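Local coordinates for pilus tip adhesin Cpa (Streptococcus pyogenes, PDB 4C0Z), which sits at the pilus tip and can attach covalently to host-cell surface targets through reactive thioester bonds, mediating adhesion of the streptococcal pilus, at residues Gln52-Asn57 with Asn125-Thr130; Phe56-His61 with Ala133-Thr138. All coordinates share one frame; numbering follows the deposited sequence.

Interactions 1 and 2 join successive parts of one chain run to two stretches of helix 123-138, one after the other, with centres 9 Å apart, and F56 and N57 belong to both. Both are largely buried. Interaction 1, close to the centre of the chain, sets barrel strand 51-56 against the helix: a tyrosine ring meets a threonine methyl, with polar groups satisfied by neighbouring residues. Interaction 2 lies further out, in the loop after the strand; there leucine meets tryptophan and a second subunit comes within reach. Both touch spermidine; neither has a hydrogen bond across its segments. C55 of interaction 1, paired with Q204 in the thioester, brings the two together: C55 O packs 3.2 Å from W135 NE1.

Interaction 1 (Gln52-Asn57 with Asn125-Thr130); sequences QAYCFN and NAILVT. With SPD (spermidine), chain B.
The phenol ring of Y54 lies across T130, whose CG2 methyl sits beneath one face, 3.9 Å from the ring centroid and 29° off the normal. This is a CH-pi contact displaced toward the hydroxyl end: CG2 comes within 3.4 Å of Y54 CZ, and the two side chains meet at about a right angle. I127 takes the ring from another side. Its backbone O approaches the edge near the ring plane, 3.5 Å from Y54 CE1, while its CG2 branch packs 3.9 Å from the same CE1.

With OG1 anti to the carbonyl carbon (chi1 -48°), T130 splits its work: the methyl faces the tyrosine, and the hydroxyl turns back to its own helix, donating to A126 O at 2.8 Å. That oxygen also takes the N-H of T130, the two donors arriving from opposite faces of its plane. Y110 then links both partners, since its N bonds T130 OG1 and its O bonds Y54 OH. The buried phenol is therefore held at its tip as well as over its face.

Q52 adds a lighter touch, its NE2 passing 4.1 Å from I127 CG1. Its amide bonds elsewhere: OE1 to K42 NZ, on neighbouring strand 41-44, and NE2 to N40 OD1, just before that strand.

Y54 directs its side chain to the helix, while the next residue, C55, points its sulfur to spermidine, with SG 3.7 Å from C9. Strand 51-56, paired with 205-211 and packed on helix 123-138, thus carries the cysteine of the isoglutamyl cysteine thioester of this N-terminal thioester domain of Cpa.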
loop_
_atom_site.group_PDB
_atom_site.type_symbol
_atom_site.label_atom_id
_atom_site.label_comp_id
_atom_site.label_asym_id
_atom_site.label_seq_id
_atom_site.Cartn_x
_atom_site.Cartn_y
_atom_site.Cartn_z
ATOM N N GLN I 52 -15.794 -1.068 -13.754
ATOM C CA GLN I 52 -14.340 -1.056 -13.546
ATOM C C GLN I 52 -14.057 -0.162 -12.330
ATOM O O GLN I 52 -14.538 0.973 -12.273
ATOM C CB GLN I 52 -13.584 -0.532 -14.802
ATOM C CG GLN I 52 -12.056 -0.621 -14.694
ATOM C CD GLN I 52 -11.561 -2.053 -14.675
ATOM O OE1 GLN I 52 -11.944 -2.861 -15.516
ATOM N NE2 GLN I 52 -10.705 -2.404 -13.717
ATOM N N ALA I 53 -13.349 -0.709 -11.335
ATOM C CA ALA I 53 -13.012 0.020 -10.109
ATOM C C ALA I 53 -11.511 0.137 -9.917
ATOM O O ALA I 53 -10.745 -0.651 -10.471
ATOM C CB ALA I 53 -13.639 -0.652 -8.898
ATOM N N TYR I 54 -11.100 1.163 -9.159
ATOM C CA TYR I 54 -9.716 1.435 -8.783
ATOM C C TYR I 54 -9.724 1.708 -7.294
ATOM O O TYR I 54 -10.681 2.294 -6.775
ATOM C CB TYR I 54 -9.132 2.615 -9.593
ATOM C CG TYR I 54 -8.954 2.260 -11.054
ATOM C CD1 TYR I 54 -7.820 1.581 -11.492
ATOM C CD2 TYR I 54 -9.970 2.506 -11.983
ATOM C CE1 TYR I 54 -7.679 1.184 -12.822
ATOM C CE2 TYR I 54 -9.832 2.139 -13.328
ATOM C CZ TYR I 54 -8.683 1.473 -13.742
ATOM O OH TYR I 54 -8.515 1.131 -15.069
ATOM N N CYS I 55 -8.683 1.260 -6.601
ATOM C CA CYS I 55 -8.594 1.412 -5.160
ATOM C C CYS I 55 -7.821 2.636 -4.723
ATOM O O CYS I 55 -7.074 3.224 -5.507
ATOM C CB CYS I 55 -8.026 0.145 -4.524
ATOM S SG CYS I 55 -6.320 -0.212 -4.994
ATOM N N PHE I 56 -7.968 2.977 -3.440
ATOM C CA PHE I 56 -7.204 3.993 -2.729
ATOM C C PHE I 56 -7.031 3.552 -1.281
ATOM O O PHE I 56 -7.665 2.574 -0.894
ATOM C CB PHE I 56 -7.741 5.411 -2.918
ATOM C CG PHE I 56 -9.111 5.762 -2.412
ATOM C CD1 PHE I 56 -10.243 5.471 -3.170
ATOM C CD2 PHE I 56 -9.265 6.531 -1.266
ATOM C CE1 PHE I 56 -11.508 5.895 -2.756
ATOM C CE2 PHE I 56 -10.534 6.952 -0.850
ATOM C CZ PHE I 56 -11.645 6.639 -1.602
ATOM N N ASN I 57 -6.152 4.228 -0.495
ATOM C CA ASN I 57 -5.720 3.888 0.875
ATOM C C ASN I 57 -4.684 2.773 0.768
ATOM O O ASN I 57 -4.987 1.599 1.000
ATOM C CB ASN I 57 -6.852 3.482 1.814
ATOM C CG ASN I 57 -8.020 4.445 1.860
ATOM O OD1 ASN I 57 -9.121 4.131 1.434
ATOM N ND2 ASN I 57 -7.824 5.611 2.397
ATOM N N ASN I 125 -2.016 -4.308 -18.182
ATOM C CA ASN I 125 -0.975 -3.279 -18.104
ATOM C C ASN I 125 -1.614 -1.883 -18.104
ATOM O O ASN I 125 -1.110 -0.985 -17.436
ATOM C CB ASN I 125 0.010 -3.421 -19.273
ATOM C CG ASN I 125 0.942 -4.599 -19.182
ATOM O OD1 ASN I 125 1.247 -5.095 -18.104
ATOM N ND2 ASN I 125 1.460 -5.045 -20.317
ATOM N N ALA I 126 -2.727 -1.718 -18.839
ATOM C CA ALA I 126 -3.461 -0.452 -18.935
ATOM C C ALA I 126 -4.149 -0.139 -17.602
ATOM O O ALA I 126 -4.094 1.005 -17.145
ATOM C CB ALA I 126 -4.462 -0.491 -20.089
ATOM N N ILE I 127 -4.729 -1.177 -16.947
ATOM C CA ILE I 127 -5.342 -1.056 -15.614
ATOM C C ILE I 127 -4.246 -0.638 -14.606
ATOM O O ILE I 127 -4.453 0.270 -13.806
ATOM C CB ILE I 127 -6.039 -2.373 -15.170
ATOM C CG1 ILE I 127 -7.301 -2.620 -15.982
ATOM C CG2 ILE I 127 -6.371 -2.338 -13.672
ATOM C CD1 ILE I 127 -7.774 -4.082 -16.037
ATOM N N LEU I 128 -3.081 -1.288 -14.678
ATOM C CA LEU I 128 -1.936 -1.001 -13.816
ATOM C C LEU I 128 -1.475 0.478 -13.947
ATOM O O LEU I 128 -1.228 1.116 -12.938
ATOM C CB LEU I 128 -0.796 -1.983 -14.137
ATOM C CG LEU I 128 0.300 -2.077 -13.116
ATOM C CD1 LEU I 128 0.706 -3.510 -12.903
ATOM C CD2 LEU I 128 1.501 -1.279 -13.554
ATOM N N VAL I 129 -1.396 1.015 -15.172
ATOM C CA VAL I 129 -1.028 2.420 -15.426
ATOM C C VAL I 129 -2.088 3.346 -14.810
ATOM O O VAL I 129 -1.733 4.273 -14.067
ATOM C CB VAL I 129 -0.810 2.721 -16.933
ATOM C CG1 VAL I 129 -0.665 4.217 -17.198
ATOM C CG2 VAL I 129 0.405 1.983 -17.459
ATOM N N THR I 130 -3.376 3.081 -15.109
ATOM C CA THR I 130 -4.510 3.861 -14.601
ATOM C C THR I 130 -4.509 3.894 -13.066
ATOM O O THR I 130 -4.622 4.973 -12.474
ATOM C CB THR I 130 -5.828 3.350 -15.183
ATOM O OG1 THR I 130 -5.684 3.210 -16.597
ATOM C CG2 THR I 130 -7.004 4.269 -14.862
HETATM N N1 SPD B . 2.486 -3.687 2.176
HETATM C C2 SPD B . 1.872 -2.755 3.113
HETATM C C3 SPD B . 0.521 -2.257 2.571
HETATM C C4 SPD B . -0.272 -3.360 1.892
HETATM C C5 SPD B . -1.465 -2.680 1.226
HETATM N N6 SPD B . -1.600 -3.076 -0.165
HETATM C C7 SPD B . -2.856 -2.554 -0.771
HETATM C C8 SPD B . -2.537 -1.355 -1.723
HETATM C C9 SPD B . -3.855 -0.782 -2.328
HETATM N N10 SPD B . -4.894 -0.535 -1.321
#

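Interaction 2 (Phe56-His61 with Ala133-Thr138). With SPD (spermidine), chain B.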
loop_
_atom_site.group_PDB
_atom_site.type_symbol
_atom_site.label_atom_id
_atom_site.label_comp_id
_atom_site.label_asym_id
_atom_site.label_seq_id
_atom_site.Cartn_x
_atom_site.Cartn_y
_atom_site.Cartn_z
ATOM N N PHE I 56 -7.968 2.977 -3.440
ATOM C CA PHE I 56 -7.204 3.993 -2.729
ATOM C C PHE I 56 -7.031 3.552 -1.281
ATOM O O PHE I 56 -7.665 2.574 -0.894
ATOM C CB PHE I 56 -7.741 5.411 -2.918
ATOM C CG PHE I 56 -9.111 5.762 -2.412
ATOM C CD1 PHE I 56 -10.243 5.471 -3.170
ATOM C CD2 PHE I 56 -9.265 6.531 -1.266
ATOM C CE1 PHE I 56 -11.508 5.895 -2.756
ATOM C CE2 PHE I 56 -10.534 6.952 -0.850
ATOM C CZ PHE I 56 -11.645 6.639 -1.602
ATOM N N ASN I 57 -6.152 4.228 -0.495
ATOM C CA ASN I 57 -5.720 3.888 0.875
ATOM C C ASN I 57 -4.684 2.773 0.768
ATOM O O ASN I 57 -4.987 1.599 1.000
ATOM C CB ASN I 57 -6.852 3.482 1.814
ATOM C CG ASN I 57 -8.020 4.445 1.860
ATOM O OD1 ASN I 57 -9.121 4.131 1.434
ATOM N ND2 ASN I 57 -7.824 5.611 2.397
ATOM N N LEU I 58 -3.453 3.142 0.387
ATOM C CA LEU I 58 -2.352 2.201 0.189
ATOM C C LEU I 58 -1.985 1.368 1.404
ATOM O O LEU I 58 -1.408 0.298 1.241
ATOM C CB LEU I 58 -1.104 2.930 -0.339
ATOM C CG LEU I 58 -1.153 3.445 -1.763
ATOM C CD1 LEU I 58 0.120 4.218 -2.081
ATOM C CD2 LEU I 58 -1.323 2.298 -2.738
ATOM N N THR I 59 -2.277 1.845 2.611
ATOM C CA THR I 59 -1.882 1.124 3.824
ATOM C C THR I 59 -2.970 0.137 4.279
ATOM O O THR I 59 -2.780 -0.533 5.284
ATOM C CB THR I 59 -1.426 2.095 4.940
ATOM O OG1 THR I 59 -2.565 2.795 5.418
ATOM C CG2 THR I 59 -0.386 3.088 4.468
ATOM N N LYS I 60 -4.074 0.021 3.528
ATOM C CA LYS I 60 -5.175 -0.915 3.822
ATOM C C LYS I 60 -5.118 -2.132 2.909
ATOM O O LYS I 60 -4.250 -2.183 2.048
ATOM C CB LYS I 60 -6.546 -0.208 3.801
ATOM C CG LYS I 60 -6.628 0.817 4.933
ATOM C CD LYS I 60 -7.920 1.572 4.904
ATOM C CE LYS I 60 -7.986 2.471 6.117
ATOM N NZ LYS I 60 -9.387 2.850 6.427
ATOM N N HIS I 61 -5.972 -3.143 3.142
ATOM C CA HIS I 61 -5.948 -4.393 2.380
ATOM C C HIS I 61 -6.621 -4.262 1.037
ATOM O O HIS I 61 -7.677 -3.637 0.927
ATOM C CB HIS I 61 -6.649 -5.533 3.147
ATOM C CG HIS I 61 -5.865 -6.114 4.275
ATOM N ND1 HIS I 61 -4.888 -7.060 4.058
ATOM C CD2 HIS I 61 -5.967 -5.886 5.605
ATOM C CE1 HIS I 61 -4.396 -7.345 5.254
ATOM N NE2 HIS I 61 -5.037 -6.684 6.220
ATOM N N ALA I 133 -1.798 6.109 -11.731
ATOM C CA ALA I 133 -2.181 7.511 -11.903
ATOM C C ALA I 133 -3.218 7.909 -10.820
ATOM O O ALA I 133 -3.115 8.990 -10.237
ATOM C CB ALA I 133 -2.736 7.738 -13.299
ATOM N N ILE I 134 -4.167 7.012 -10.509
ATOM C CA ILE I 134 -5.154 7.211 -9.435
ATOM C C ILE I 134 -4.454 7.386 -8.060
ATOM O O ILE I 134 -4.726 8.370 -7.360
ATOM C CB ILE I 134 -6.218 6.064 -9.418
ATOM C CG1 ILE I 134 -7.189 6.152 -10.665
ATOM C CG2 ILE I 134 -6.992 6.008 -8.085
ATOM C CD1 ILE I 134 -8.113 7.389 -10.732
ATOM N N TRP I 135 -3.530 6.466 -7.715
ATOM C CA TRP I 135 -2.768 6.495 -6.455
ATOM C C TRP I 135 -1.964 7.765 -6.290
ATOM O O TRP I 135 -1.810 8.227 -5.161
ATOM C CB TRP I 135 -1.838 5.286 -6.319
ATOM C CG TRP I 135 -2.529 4.004 -5.996
ATOM C CD1 TRP I 135 -3.649 3.843 -5.239
ATOM C CD2 TRP I 135 -2.054 2.685 -6.294
ATOM N NE1 TRP I 135 -3.936 2.514 -5.105
ATOM C CE2 TRP I 135 -2.977 1.777 -5.745
ATOM C CE3 TRP I 135 -0.950 2.185 -7.001
ATOM C CZ2 TRP I 135 -2.839 0.402 -5.881
ATOM C CZ3 TRP I 135 -0.821 0.824 -7.147
ATOM C CH2 TRP I 135 -1.740 -0.056 -6.570
ATOM N N TYR I 136 -1.453 8.331 -7.409
ATOM C CA TYR I 136 -0.710 9.582 -7.405
ATOM C C TYR I 136 -1.585 10.686 -6.760
ATOM O O TYR I 136 -1.083 11.488 -5.977
ATOM C CB TYR I 136 -0.307 9.963 -8.853
ATOM C CG TYR I 136 0.405 11.291 -8.971
ATOM C CD1 TYR I 136 1.761 11.406 -8.681
ATOM C CD2 TYR I 136 -0.271 12.429 -9.388
ATOM C CE1 TYR I 136 2.422 12.628 -8.797
ATOM C CE2 TYR I 136 0.379 13.658 -9.502
ATOM C CZ TYR I 136 1.724 13.754 -9.200
ATOM O OH TYR I 136 2.366 14.959 -9.292
ATOM N N TYR I 137 -2.895 10.697 -7.065
ATOM C CA TYR I 137 -3.808 11.705 -6.522
ATOM C C TYR I 137 -4.449 11.308 -5.200
ATOM O O TYR I 137 -4.513 12.136 -4.296
ATOM C CB TYR I 137 -4.877 12.100 -7.554
ATOM C CG TYR I 137 -4.312 12.965 -8.659
ATOM C CD1 TYR I 137 -4.053 14.319 -8.449
ATOM C CD2 TYR I 137 -3.974 12.421 -9.895
ATOM C CE1 TYR I 137 -3.484 15.109 -9.449
ATOM C CE2 TYR I 137 -3.432 13.207 -10.913
ATOM C CZ TYR I 137 -3.187 14.548 -10.685
ATOM O OH TYR I 137 -2.631 15.295 -11.690
ATOM N N THR I 138 -4.930 10.076 -5.083
ATOM C CA THR I 138 -5.640 9.631 -3.879
ATOM C C THR I 138 -4.751 9.411 -2.655
ATOM O O THR I 138 -5.217 9.563 -1.523
ATOM C CB THR I 138 -6.407 8.347 -4.165
ATOM O OG1 THR I 138 -5.482 7.307 -4.472
ATOM C CG2 THR I 138 -7.452 8.512 -5.249
HETATM N N1 SPD B . 2.486 -3.687 2.176
HETATM C C2 SPD B . 1.872 -2.755 3.113
HETATM C C3 SPD B . 0.521 -2.257 2.571
HETATM C C4 SPD B . -0.272 -3.360 1.892
HETATM C C5 SPD B . -1.465 -2.680 1.226
HETATM N N6 SPD B . -1.600 -3.076 -0.165
HETATM C C7 SPD B . -2.856 -2.554 -0.771
HETATM C C8 SPD B . -2.537 -1.355 -1.723
HETATM C C9 SPD B . -3.855 -0.782 -2.328
HETATM N N10 SPD B . -4.894 -0.535 -1.321
#
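L58 and W135 meet obliquely, a methyl over an indole, where a type I beta turn (N57 to K60) leaving the barrel strand of the thioester domain packs on the end of helix 123-138. L58 CD2 stands almost squarely above the five-membered ring, 3.5 Å from its centroid and 10° off the normal, in a CH-pi contact. The leucine chain is extended, with CD1 continuing it (chi2 176°), which makes CD2 the branch that drops onto the indole.

F56 meets the helix differently. Its CB does most of the touching, lying 3.3 Å from T138 OG1 and 3.5 Å from T138 CB, and the two side chains run at about a right angle. Because CG is placed between the backbone N and carbonyl carbon (chi1 64°), the phenyl leads off from the helix segment to meet F84. F56 CA approaches the indole at its edge, near NE1, and T138 OG1 also lies in the indole plane.

D139, just past the helix, grips the start of the turn with both carboxylate oxygens: OD1 bonds the N of N57 and OD2 the N of L58. The side chain of N57 is tied down separately, its ND2 bonding L87 O.

This is one wall of the spermidine pocket and also a subunit boundary, for L58 packs on L58 of the second subunit and W135 on T59 of that subunit. Spermidine C9 lies 3.9 Å from W135 CZ2. Its terminal amine reaches the turn itself: N57 O, which closes the turn by accepting K60 N at 3.1 Å, also receives spermidine N10 at 3.2 Å.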